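Local atomic coordinates of R.Pab1 family restriction endonuclease (Campylobacter coli, PDB entry 7CFA), a protein that acts as a restriction DNA glycosylase of the R.PabI family, probably excising a base from its recognition sequence in double-stranded DNA. Residues G99-L104 / N228-I233; M115-T120 / I155-K160. The protein carries 2 engineered substitutions. One frame throughout, in Å; residues are numbered along the deposited sequence.

Contact 1. Residues G99-L104 / N228-I233; sequences GIKNFL and NVLQII. Engineered in segment 228-233: Asn228 (natural residue Asp).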
ATOM      1  N   GLY A  99       2.266  -9.116 -34.670  1.00 58.31           N
ATOM      2  CA  GLY A  99       3.419  -9.601 -33.929  1.00 50.30           C
ATOM      3  C   GLY A  99       3.156  -9.690 -32.438  1.00 59.64           C
ATOM      4  O   GLY A  99       3.593 -10.634 -31.775  1.00 59.80           O
ATOM      5  N   ILE A 100       2.436  -8.710 -31.891  1.00 50.74           N
ATOM      6  CA  ILE A 100       2.057  -8.778 -30.484  1.00 54.29           C
ATOM      7  C   ILE A 100       1.047  -9.896 -30.262  1.00 55.55           C
ATOM      8  O   ILE A 100       1.090 -10.599 -29.245  1.00 57.55           O
ATOM      9  CB  ILE A 100       1.513  -7.417 -30.007  1.00 49.14           C
ATOM     10  CG1 ILE A 100       2.545  -6.315 -30.251  1.00 51.51           C
ATOM     11  CG2 ILE A 100       1.151  -7.472 -28.530  1.00 46.81           C
ATOM     12  CD1 ILE A 100       2.077  -4.939 -29.825  1.00 46.64           C
ATOM     13  N   LYS A 101       0.131 -10.088 -31.214  1.00 54.03           N
ATOM     14  CA  LYS A 101      -0.870 -11.142 -31.087  1.00 58.63           C
ATOM     15  C   LYS A 101      -0.219 -12.520 -31.052  1.00 63.29           C
ATOM     16  O   LYS A 101      -0.515 -13.338 -30.174  1.00 66.49           O
ATOM     17  CB  LYS A 101      -1.877 -11.046 -32.234  1.00 59.85           C
ATOM     18  CG  LYS A 101      -2.935 -12.137 -32.231  1.00 58.88           C
ATOM     19  CD  LYS A 101      -3.877 -11.986 -33.415  1.00 67.55           C
ATOM     20  CE  LYS A 101      -4.877 -13.130 -33.478  1.00 71.38           C
ATOM     21  NZ  LYS A 101      -5.798 -12.989 -34.637  1.00 78.09           N
ATOM     22  N   ASN A 102       0.678 -12.795 -32.003  1.00 61.79           N
ATOM     23  CA  ASN A 102       1.353 -14.089 -32.024  1.00 68.15           C
ATOM     24  C   ASN A 102       2.243 -14.277 -30.803  1.00 62.88           C
ATOM     25  O   ASN A 102       2.392 -15.402 -30.312  1.00 70.02           O
ATOM     26  CB  ASN A 102       2.170 -14.239 -33.310  1.00 79.21           C
ATOM     27  CG  ASN A 102       1.298 -14.314 -34.549  1.00 88.47           C
ATOM     28  OD1 ASN A 102       0.147 -14.747 -34.486  1.00 95.04           O
ATOM     29  ND2 ASN A 102       1.844 -13.895 -35.686  1.00 90.47           N
ATOM     30  N   PHE A 103       2.841 -13.194 -30.300  1.00 62.54           N
ATOM     31  CA  PHE A 103       3.671 -13.292 -29.105  1.00 60.11           C
ATOM     32  C   PHE A 103       2.840 -13.672 -27.887  1.00 63.44           C
ATOM     33  O   PHE A 103       3.258 -14.515 -27.085  1.00 68.38           O
ATOM     34  CB  PHE A 103       4.399 -11.969 -28.866  1.00 58.27           C
ATOM     35  CG  PHE A 103       5.076 -11.880 -27.525  1.00 59.00           C
ATOM     36  CD1 PHE A 103       6.312 -12.470 -27.318  1.00 58.02           C
ATOM     37  CD2 PHE A 103       4.480 -11.200 -26.475  1.00 54.83           C
ATOM     38  CE1 PHE A 103       6.937 -12.389 -26.088  1.00 62.39           C
ATOM     39  CE2 PHE A 103       5.097 -11.116 -25.243  1.00 60.05           C
ATOM     40  CZ  PHE A 103       6.329 -11.710 -25.049  1.00 61.90           C
ATOM     41  N   LEU A 104       1.665 -13.061 -27.727  1.00 62.21           N
ATOM     42  CA  LEU A 104       0.833 -13.358 -26.569  1.00 62.78           C
ATOM     43  C   LEU A 104       0.184 -14.731 -26.679  1.00 66.38           C
ATOM     44  O   LEU A 104      -0.114 -15.356 -25.654  1.00 63.32           O
ATOM     45  CB  LEU A 104      -0.228 -12.272 -26.399  1.00 55.70           C
ATOM     46  CG  LEU A 104       0.325 -10.875 -26.117  1.00 57.66           C
ATOM     47  CD1 LEU A 104      -0.796  -9.858 -26.019  1.00 52.74           C
ATOM     48  CD2 LEU A 104       1.160 -10.883 -24.848  1.00 55.21           C
ATOM     49  N   ASN A 228      -7.760 -10.138 -22.323  1.00 50.99           N
ATOM     50  CA  ASN A 228      -8.308  -8.821 -22.628  1.00 52.71           C
ATOM     51  C   ASN A 228      -7.514  -8.129 -23.728  1.00 51.20           C
ATOM     52  O   ASN A 228      -8.100  -7.554 -24.654  1.00 50.85           O
ATOM     53  CB  ASN A 228      -8.340  -7.962 -21.364  1.00 50.45           C
ATOM     54  CG  ASN A 228      -9.330  -8.475 -20.337  1.00 55.07           C
ATOM     55  OD1 ASN A 228     -10.224  -9.257 -20.659  1.00 55.60           O
ATOM     56  ND2 ASN A 228      -9.179  -8.034 -19.094  1.00 55.78           N
ATOM     57  N   VAL A 229      -6.181  -8.173 -23.646  1.00 47.06           N
ATOM     58  CA  VAL A 229      -5.354  -7.553 -24.680  1.00 47.34           C
ATOM     59  C   VAL A 229      -5.603  -8.215 -26.030  1.00 52.29           C
ATOM     60  O   VAL A 229      -5.693  -7.539 -27.062  1.00 49.54           O
ATOM     61  CB  VAL A 229      -3.867  -7.609 -24.284  1.00 48.28           C
ATOM     62  CG1 VAL A 229      -3.000  -7.123 -25.432  1.00 46.46           C
ATOM     63  CG2 VAL A 229      -3.621  -6.767 -23.040  1.00 45.13           C
ATOM     64  N   LEU A 230      -5.731  -9.544 -26.046  1.00 59.53           N
ATOM     65  CA  LEU A 230      -6.015 -10.237 -27.298  1.00 62.12           C
ATOM     66  C   LEU A 230      -7.373  -9.838 -27.866  1.00 60.15           C
ATOM     67  O   LEU A 230      -7.523  -9.725 -29.089  1.00 60.57           O
ATOM     68  CB  LEU A 230      -5.938 -11.753 -27.095  1.00 57.57           C
ATOM     69  CG  LEU A 230      -4.522 -12.322 -26.963  1.00 59.32           C
ATOM     70  CD1 LEU A 230      -4.553 -13.805 -26.629  1.00 53.20           C
ATOM     71  CD2 LEU A 230      -3.724 -12.077 -28.238  1.00 51.00           C
ATOM     72  N   GLN A 231      -8.366  -9.608 -27.003  1.00 52.91           N
ATOM     73  CA  GLN A 231      -9.655  -9.114 -27.481  1.00 56.70           C
ATOM     74  C   GLN A 231      -9.528  -7.703 -28.042  1.00 60.65           C
ATOM     75  O   GLN A 231     -10.197  -7.353 -29.022  1.00 63.06           O
ATOM     76  CB  GLN A 231     -10.685  -9.151 -26.351  1.00 61.20           C
ATOM     77  CG  GLN A 231     -11.047 -10.549 -25.875  1.00 59.28           C
ATOM     78  CD  GLN A 231     -11.864 -11.322 -26.892  1.00 67.42           C
ATOM     79  OE1 GLN A 231     -12.666 -10.748 -27.627  1.00 69.22           O
ATOM     80  NE2 GLN A 231     -11.661 -12.634 -26.939  1.00 70.45           N
ATOM     81  N   ILE A 232      -8.668  -6.881 -27.434  1.00 55.11           N
ATOM     82  CA  ILE A 232      -8.479  -5.513 -27.900  1.00 55.80           C
ATOM     83  C   ILE A 232      -7.763  -5.496 -29.246  1.00 52.80           C
ATOM     84  O   ILE A 232      -8.131  -4.734 -30.148  1.00 52.48           O
ATOM     85  CB  ILE A 232      -7.720  -4.696 -26.838  1.00 52.35           C
ATOM     86  CG1 ILE A 232      -8.598  -4.500 -25.601  1.00 48.65           C
ATOM     87  CG2 ILE A 232      -7.259  -3.359 -27.404  1.00 47.58           C
ATOM     88  CD1 ILE A 232      -7.938  -3.708 -24.496  1.00 45.61           C
ATOM     89  N   ILE A 233      -6.733  -6.330 -29.405  1.00 51.44           N
ATOM     90  CA  ILE A 233      -6.007  -6.376 -30.672  1.00 57.54           C
ATOM     91  C   ILE A 233      -6.922  -6.847 -31.795  1.00 60.72           C
ATOM     92  O   ILE A 233      -6.904  -6.296 -32.903  1.00 69.47           O
ATOM     93  CB  ILE A 233      -4.758  -7.269 -30.546  1.00 58.99           C
ATOM     94  CG1 ILE A 233      -3.763  -6.661 -29.554  1.00 61.50           C
ATOM     95  CG2 ILE A 233      -4.100  -7.463 -31.903  1.00 60.06           C
ATOM     96  CD1 ILE A 233      -2.508  -7.488 -29.363  1.00 63.85           C
TER
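Leu104 and Val229 make the closest contact between segments 99-104 and 228-233, on helices 94-106 and 223-237, CD1 of the leucine lying 3.6 Å from CG1 of the valine. The two side chains cross at about a right angle, methyl against methyl. The helices run nearly antiparallel, with 151° between their N-to-C directions and segment axes 10.2 Å apart at closest approach. One turn along, Ile233 crosses Ile100 in the same perpendicular manner. With chi1 of -65° and an extended chi2, its CD1 is carried across the gap to CG2 of Ile100 at 3.8 Å, and it also lies 4.4 Å from Leu104 CD1. The ethyl tip of Ile233 therefore sits against both Ile100 and Leu104, side chains one helical turn apart. Leu230 flanks this row. Its CD2 branch rests 4.0 Å from Leu104 CB and equally 4.0 Å from the backbone O of Lys101, and it touches the aliphatic part of Lys101, 4.1 Å from CG. The lysine chain crosses the leucine at about a right angle; CG stands anti to the backbone N (chi1 178°) and the extended remainder leads beyond segment 228-233 to the next residue of its helix, Glu234, with which NZ forms a salt bridge. Arg226 NH1 hydrogen-bonds Leu104 O, adding a polar tie to the same helix 223-237. Leu215 of helix 208-219 packs on Val229 and Ile233, and Lys216 of that helix on Ile100, which makes the contact part of a three-helix cluster. Across the two segments there is no hydrogen bond: branched aliphatic groups do the joining, and the charged partners lie at the margin. Cohesion here thus rests chiefly on excluding water from the methyl groups, with the Lys101-Glu234 pair adding an ionic link beside them.

Contact 2. Residues M115-T120 / I155-K160; sequences MKINRT and IIIKEK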
ATOM      1  N   MET A 115       6.407 -13.835 -10.453  1.00 39.72           N
ATOM      2  CA  MET A 115       6.788 -12.910  -9.395  1.00 42.72           C
ATOM      3  C   MET A 115       6.253 -13.407  -8.060  1.00 45.03           C
ATOM      4  O   MET A 115       5.075 -13.761  -7.943  1.00 52.99           O
ATOM      5  CB  MET A 115       6.272 -11.505  -9.700  1.00 37.41           C
ATOM      6  CG  MET A 115       6.914 -10.871 -10.928  1.00 50.16           C
ATOM      7  SD  MET A 115       8.716 -10.738 -10.808  1.00 63.37           S
ATOM      8  CE  MET A 115       9.244 -12.030 -11.925  1.00 46.15           C
ATOM      9  N   LYS A 116       7.122 -13.443  -7.056  1.00 44.65           N
ATOM     10  CA  LYS A 116       6.800 -14.017  -5.761  1.00 42.88           C
ATOM     11  C   LYS A 116       6.993 -12.983  -4.664  1.00 41.77           C
ATOM     12  O   LYS A 116       7.992 -12.257  -4.647  1.00 40.82           O
ATOM     13  CB  LYS A 116       7.669 -15.246  -5.469  1.00 41.85           C
ATOM     14  CG  LYS A 116       7.566 -16.352  -6.513  1.00 43.95           C
ATOM     15  CD  LYS A 116       6.169 -16.961  -6.556  1.00 41.00           C
ATOM     16  CE  LYS A 116       6.058 -18.000  -7.662  1.00 43.08           C
ATOM     17  NZ  LYS A 116       4.651 -18.425  -7.904  1.00 53.86           N
ATOM     18  N   ILE A 117       6.025 -12.918  -3.759  1.00 43.39           N
ATOM     19  CA  ILE A 117       6.166 -12.168  -2.519  1.00 48.31           C
ATOM     20  C   ILE A 117       6.759 -13.102  -1.475  1.00 46.14           C
ATOM     21  O   ILE A 117       6.247 -14.206  -1.253  1.00 46.83           O
ATOM     22  CB  ILE A 117       4.813 -11.597  -2.063  1.00 48.32           C
ATOM     23  CG1 ILE A 117       4.306 -10.574  -3.085  1.00 50.09           C
ATOM     24  CG2 ILE A 117       4.928 -10.971  -0.681  1.00 39.57           C
ATOM     25  CD1 ILE A 117       2.966  -9.964  -2.736  1.00 49.65           C
ATOM     26  N   ASN A 118       7.848 -12.671  -0.845  1.00 41.91           N
ATOM     27  CA  ASN A 118       8.623 -13.507   0.059  1.00 44.75           C
ATOM     28  C   ASN A 118       8.401 -13.091   1.504  1.00 44.68           C
ATOM     29  O   ASN A 118       8.301 -11.899   1.811  1.00 41.28           O
ATOM     30  CB  ASN A 118      10.119 -13.424  -0.261  1.00 41.13           C
ATOM     31  CG  ASN A 118      10.470 -14.061  -1.586  1.00 44.85           C
ATOM     32  OD1 ASN A 118       9.919 -15.094  -1.958  1.00 48.64           O
ATOM     33  ND2 ASN A 118      11.404 -13.450  -2.304  1.00 48.74           N
ATOM     34  N   ARG A 119       8.336 -14.081   2.389  1.00 44.25           N
ATOM     35  CA  ARG A 119       8.391 -13.864   3.828  1.00 45.05           C
ATOM     36  C   ARG A 119       9.663 -14.519   4.341  1.00 42.04           C
ATOM     37  O   ARG A 119       9.904 -15.701   4.074  1.00 44.49           O
ATOM     38  CB  ARG A 119       7.157 -14.437   4.527  1.00 44.78           C
ATOM     39  CG  ARG A 119       5.858 -13.763   4.130  1.00 60.58           C
ATOM     40  CD  ARG A 119       4.670 -14.398   4.837  1.00 79.92           C
ATOM     41  NE  ARG A 119       3.404 -13.793   4.432  1.00 91.43           N
ATOM     42  CZ  ARG A 119       2.796 -12.813   5.094  1.00 93.97           C
ATOM     43  NH1 ARG A 119       3.337 -12.323   6.200  1.00 85.53           N
ATOM     44  NH2 ARG A 119       1.645 -12.325   4.650  1.00 98.74           N
ATOM     45  N   THR A 120      10.478 -13.756   5.061  1.00 37.84           N
ATOM     46  CA  THR A 120      11.752 -14.289   5.509  1.00 38.52           C
ATOM     47  C   THR A 120      11.593 -15.021   6.838  1.00 38.22           C
ATOM     48  O   THR A 120      10.568 -14.929   7.520  1.00 37.10           O
ATOM     49  CB  THR A 120      12.791 -13.179   5.655  1.00 41.19           C
ATOM     50  OG1 THR A 120      12.445 -12.342   6.767  1.00 48.75           O
ATOM     51  CG2 THR A 120      12.859 -12.338   4.393  1.00 37.59           C
ATOM     52  N   ILE A 155       6.081  -2.180 -12.548  1.00 41.52           N
ATOM     53  CA  ILE A 155       5.012  -3.077 -12.131  1.00 48.88           C
ATOM     54  C   ILE A 155       5.215  -3.399 -10.659  1.00 46.47           C
ATOM     55  O   ILE A 155       6.223  -4.011 -10.280  1.00 46.36           O
ATOM     56  CB  ILE A 155       4.983  -4.355 -12.981  1.00 44.74           C
ATOM     57  CG1 ILE A 155       4.776  -3.996 -14.455  1.00 44.09           C
ATOM     58  CG2 ILE A 155       3.890  -5.295 -12.494  1.00 39.44           C
ATOM     59  CD1 ILE A 155       4.862  -5.172 -15.392  1.00 45.56           C
ATOM     60  N   ILE A 156       4.267  -2.980  -9.829  1.00 49.38           N
ATOM     61  CA  ILE A 156       4.296  -3.264  -8.399  1.00 47.71           C
ATOM     62  C   ILE A 156       3.503  -4.538  -8.144  1.00 46.47           C
ATOM     63  O   ILE A 156       2.363  -4.674  -8.602  1.00 44.51           O
ATOM     64  CB  ILE A 156       3.726  -2.086  -7.592  1.00 54.37           C
ATOM     65  CG1 ILE A 156       4.487  -0.798  -7.916  1.00 59.63           C
ATOM     66  CG2 ILE A 156       3.786  -2.384  -6.103  1.00 70.74           C
ATOM     67  CD1 ILE A 156       5.970  -0.877  -7.638  1.00 70.79           C
ATOM     68  N   ILE A 157       4.106  -5.474  -7.417  1.00 48.82           N
ATOM     69  CA  ILE A 157       3.494  -6.764  -7.121  1.00 49.70           C
ATOM     70  C   ILE A 157       2.975  -6.735  -5.688  1.00 54.32           C
ATOM     71  O   ILE A 157       3.750  -6.543  -4.743  1.00 52.29           O
ATOM     72  CB  ILE A 157       4.489  -7.915  -7.325  1.00 53.10           C
ATOM     73  CG1 ILE A 157       5.054  -7.894  -8.748  1.00 62.62           C
ATOM     74  CG2 ILE A 157       3.826  -9.250  -7.034  1.00 49.29           C
ATOM     75  CD1 ILE A 157       4.005  -8.060  -9.826  1.00 64.69           C
ATOM     76  N   LYS A 158       1.668  -6.931  -5.524  1.00 54.85           N
ATOM     77  CA  LYS A 158       1.030  -6.983  -4.216  1.00 54.17           C
ATOM     78  C   LYS A 158       0.178  -8.242  -4.119  1.00 53.83           C
ATOM     79  O   LYS A 158      -0.035  -8.954  -5.104  1.00 54.68           O
ATOM     80  CB  LYS A 158       0.173  -5.737  -3.957  1.00 57.53           C
ATOM     81  CG  LYS A 158       0.965  -4.444  -3.818  1.00 71.41           C
ATOM     82  CD  LYS A 158       1.832  -4.445  -2.567  1.00 73.93           C
ATOM     83  CE  LYS A 158       2.598  -3.137  -2.431  1.00 71.00           C
ATOM     84  NZ  LYS A 158       3.432  -3.090  -1.198  1.00 76.18           N
ATOM     85  N   GLU A 159      -0.313  -8.515  -2.911  1.00 55.90           N
ATOM     86  CA  GLU A 159      -1.152  -9.687  -2.696  1.00 59.74           C
ATOM     87  C   GLU A 159      -2.523  -9.487  -3.330  1.00 63.67           C
ATOM     88  O   GLU A 159      -3.059  -8.376  -3.349  1.00 72.97           O
ATOM     89  CB  GLU A 159      -1.320  -9.970  -1.201  1.00 61.97           C
ATOM     90  CG  GLU A 159      -0.026 -10.119  -0.419  1.00 65.43           C
ATOM     91  CD  GLU A 159       0.464  -8.802   0.152  1.00 71.26           C
ATOM     92  OE1 GLU A 159      -0.015  -7.743  -0.304  1.00 73.92           O
ATOM     93  OE2 GLU A 159       1.322  -8.829   1.059  1.00 70.97           O
ATOM     94  N   LYS A 160      -3.089 -10.572  -3.852  1.00 69.79           N
ATOM     95  CA  LYS A 160      -4.461 -10.526  -4.338  1.00 77.48           C
ATOM     96  C   LYS A 160      -5.416 -10.361  -3.165  1.00 98.06           C
ATOM     97  O   LYS A 160      -5.321 -11.082  -2.167  1.00 88.61           O
ATOM     98  CB  LYS A 160      -4.802 -11.794  -5.118  1.00 69.49           C
ATOM     99  CG  LYS A 160      -4.157 -11.895  -6.486  1.00 67.91           C
ATOM    100  CD  LYS A 160      -4.745 -13.064  -7.258  1.00 72.61           C
ATOM    101  CE  LYS A 160      -4.095 -13.224  -8.621  1.00 78.55           C
ATOM    102  NZ  LYS A 160      -4.241 -11.996  -9.450  1.00 89.84           N
TER
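Ile117 reaches across to segment 155-160 with its outermost methyl group. Its side chain is extended at chi2 (179°), which sends CD1 out over the face of the Lys158-Glu159 peptide, 3.6 Å from both Lys158 C and Glu159 N. The same methyl meets the side chain of Glu159, 3.8 Å from CG and 4.0 Å from CD. Glu159 is bent at chi2 (91°), so that its carboxylate folds back with a flat side toward that methyl, while OE2 is hydrogen-bonded to Tyr139 OH. Arg119 NH2 stands 5.0 Å from Glu159 OE2, too far for contact, though the opposite charges would probably attract. Strands 118-127 and 152-159 are not neighbours in the antiparallel sheet: strand 130-145 runs between them, and its Val137 and Tyr139 also touch Ile117. The chain here leaves helix 111-114 at Met115 and leads into the outermost strand 118-127, approaching strand 152-159 through side chains without backbone pairing, in the strongly curved sheet expected of the R.PabI half-pipe fold. Ile157 is folded: its chi2 of -61° curls CD1 back, and the ethyl group lies across the Met115 chain at about a right angle, with CG1 3.9 Å and CD1 4.1 Å from Met115 CB. Met115 bends at its second and third torsions, turning the sulfur end away from Ile157. The CG2 branch of Ile157 serves Ile117 instead, 4.2 Å from CG1, so its two branches divide between the two residues. In the second subunit, Lys125 packs on Met115 and Tyr136 OH hydrogen-bonds the backbone O of Lys116.

The centres of the two contacts are 26 Å apart, and their nearest atoms about 12 Å, without touching. Along the chain contact 2 is nested within contact 1: helix 94-106 comes first, then 115-120 and 155-160, on the first and third of three consecutive antiparallel strands, and helix 223-237 closes the loop near the C-terminus. Contact 1 belongs to the helical cluster, contact 2 to one flank of the antiparallel sheet. Helix 111-114 follows helix 94-106 closely and leads into strand 118-127, linking the two regions. Contact 2 has four residues within reach of the second subunit, contact 1 one alone, Phe103, which packs on Ala128 of that subunit.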